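Local coordinates for protein SusD homolog (Bacteroides thetaiotaomicron, PDB 3EHN) that is a SusD-like outer-membrane lipoprotein that probably captures glycans at the cell surface for uptake by the bacterium, at residues 238-243 against 345-350. Sequence-based numbering, arbitrary orientation.
Sequences VIEDIS and SETYFL
Thr347 reaches from its helix to the backbone of Ile239, its OG1 donating a hydrogen bond of 2.7 Å to Ile239 O. The hydroxyl arrives in the carbonyl plane, at a C=O...O angle of 149°. With OG1 beside the backbone N (chi1 -59°), the methyl CG2 stands anti to that N and meets Val238 CG2 at 3.7 Å, the two side chains crossing at a slant. The two branches of this one side chain serve neighbouring loop residues, the hydroxyl Ile239 and the methyl Val238. Residues 238-243 belong to the connection between helix 220-231 and strand 246-248, laid against helix 344-356 of the SusD-like fold, whose regular structure is mostly helix; Val238 also packs on helix 197-215, and Phe342 touches both Ile239 and Thr347. A valine here would probably leave Ile239 O without its hydroxyl donor, with a methyl facing the carbonyl instead. Farther along, Tyr348 presents its ring edge to the next carbonyl: Glu240 O lies near the ring plane, 3.9 Å from CE1, and receives a weak, long hydrogen bond from OH at 3.5 Å. Glu240 OE2, at the far end of its side chain, forms a salt bridge with Lys351, one residue beyond 345-350.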
loop_
_atom_site.group_PDB
_atom_site.type_symbol
_atom_site.label_atom_id
_atom_site.label_comp_id
_atom_site.label_asym_id
_atom_site.label_seq_id
_atom_site.Cartn_x
_atom_site.Cartn_y
_atom_site.Cartn_z
ATOM N N VAL A 238 19.940 -0.374 3.845
ATOM C CA VAL A 238 18.543 -0.065 3.564
ATOM C C VAL A 238 18.172 1.294 4.144
ATOM O O VAL A 238 19.017 1.978 4.717
ATOM C CB VAL A 238 17.595 -1.129 4.154
ATOM C CG1 VAL A 238 17.773 -2.443 3.425
ATOM C CG2 VAL A 238 17.856 -1.295 5.630
ATOM N N ILE A 239 16.911 1.685 3.987
ATOM C CA ILE A 239 16.443 2.967 4.500
ATOM C C ILE A 239 16.272 2.886 6.007
ATOM O O ILE A 239 15.422 2.155 6.504
ATOM C CB ILE A 239 15.094 3.361 3.855
ATOM C CG1 ILE A 239 15.281 3.567 2.347
ATOM C CG2 ILE A 239 14.562 4.624 4.492
ATOM C CD1 ILE A 239 13.998 3.864 1.576
ATOM N N GLU A 240 17.076 3.640 6.744
ATOM C CA GLU A 240 16.972 3.603 8.193
ATOM C C GLU A 240 16.772 4.951 8.874
ATOM O O GLU A 240 16.617 5.020 10.085
ATOM C CB GLU A 240 18.194 2.889 8.761
ATOM C CG GLU A 240 18.246 1.434 8.329
ATOM C CD GLU A 240 19.489 0.698 8.802
ATOM O OE1 GLU A 240 20.608 1.087 8.390
ATOM O OE2 GLU A 240 19.337 -0.275 9.578
ATOM N N ASP A 241 16.756 6.019 8.092
ATOM C CA ASP A 241 16.568 7.357 8.637
ATOM C C ASP A 241 15.453 8.021 7.865
ATOM O O ASP A 241 15.252 7.736 6.687
ATOM C CB ASP A 241 17.830 8.185 8.454
ATOM C CG ASP A 241 19.067 7.333 8.411
ATOM O OD1 ASP A 241 19.594 6.979 9.494
ATOM O OD2 ASP A 241 19.490 7.003 7.277
ATOM N N ILE A 242 14.738 8.921 8.523
ATOM C CA ILE A 242 13.658 9.610 7.859
ATOM C C ILE A 242 14.183 10.375 6.658
ATOM O O ILE A 242 13.452 10.608 5.700
ATOM C CB ILE A 242 12.957 10.578 8.811
ATOM C CG1 ILE A 242 12.383 9.789 9.986
ATOM C CG2 ILE A 242 11.874 11.337 8.071
ATOM C CD1 ILE A 242 11.414 10.557 10.833
ATOM N N SER A 243 15.457 10.749 6.700
ATOM C CA SER A 243 16.043 11.507 5.603
ATOM C C SER A 243 16.300 10.644 4.384
ATOM O O SER A 243 16.666 11.150 3.328
ATOM C CB SER A 243 17.340 12.182 6.048
ATOM O OG SER A 243 18.313 11.220 6.398
ATOM N N SER A 345 10.181 3.709 9.078
ATOM C CA SER A 345 9.387 2.921 10.009
ATOM C C SER A 345 9.084 1.536 9.462
ATOM O O SER A 345 9.127 0.549 10.196
ATOM C CB SER A 345 8.088 3.651 10.383
ATOM O OG SER A 345 7.361 4.058 9.238
ATOM N N GLU A 346 8.786 1.440 8.174
ATOM C CA GLU A 346 8.507 0.126 7.620
ATOM C C GLU A 346 9.722 -0.808 7.754
ATOM O O GLU A 346 9.579 -1.976 8.115
ATOM C CB GLU A 346 8.089 0.246 6.156
ATOM C CG GLU A 346 7.829 -1.097 5.488
ATOM C CD GLU A 346 7.349 -0.951 4.060
ATOM O OE1 GLU A 346 7.440 0.177 3.522
ATOM O OE2 GLU A 346 6.890 -1.962 3.480
ATOM N N THR A 347 10.916 -0.293 7.477
ATOM C CA THR A 347 12.132 -1.089 7.576
ATOM C C THR A 347 12.207 -1.806 8.907
ATOM O O THR A 347 12.426 -3.011 8.954
ATOM C CB THR A 347 13.384 -0.223 7.431
ATOM O OG1 THR A 347 13.348 0.439 6.161
ATOM C CG2 THR A 347 14.645 -1.082 7.524
ATOM N N TYR A 348 12.022 -1.062 9.991
ATOM C CA TYR A 348 12.071 -1.640 11.328
ATOM C C TYR A 348 11.023 -2.713 11.590
ATOM O O TYR A 348 11.304 -3.713 12.257
ATOM C CB TYR A 348 11.958 -0.539 12.376
ATOM C CG TYR A 348 13.207 0.301 12.443
ATOM C CD1 TYR A 348 13.290 1.522 11.780
ATOM C CD2 TYR A 348 14.332 -0.152 13.125
ATOM C CE1 TYR A 348 14.462 2.265 11.798
ATOM C CE2 TYR A 348 15.500 0.583 13.145
ATOM C CZ TYR A 348 15.559 1.787 12.485
ATOM O OH TYR A 348 16.714 2.529 12.531
ATOM N N PHE A 349 9.814 -2.509 11.076
ATOM C CA PHE A 349 8.770 -3.494 11.263
ATOM C C PHE A 349 9.090 -4.725 10.449
ATOM O O PHE A 349 8.784 -5.839 10.863
ATOM C CB PHE A 349 7.411 -2.911 10.885
ATOM C CG PHE A 349 6.896 -1.908 11.883
ATOM C CD1 PHE A 349 6.795 -2.238 13.233
ATOM C CD2 PHE A 349 6.533 -0.629 11.484
ATOM C CE1 PHE A 349 6.342 -1.304 14.168
ATOM C CE2 PHE A 349 6.082 0.308 12.413
ATOM C CZ PHE A 349 5.987 -0.032 13.757
ATOM N N LEU A 350 9.727 -4.535 9.300
ATOM C CA LEU A 350 10.105 -5.678 8.472
ATOM C C LEU A 350 11.158 -6.505 9.189
ATOM O O LEU A 350 11.063 -7.726 9.237
ATOM C CB LEU A 350 10.639 -5.219 7.113
ATOM C CG LEU A 350 9.558 -4.600 6.217
ATOM C CD1 LEU A 350 10.206 -4.010 4.970
ATOM C CD2 LEU A 350 8.519 -5.656 5.838
#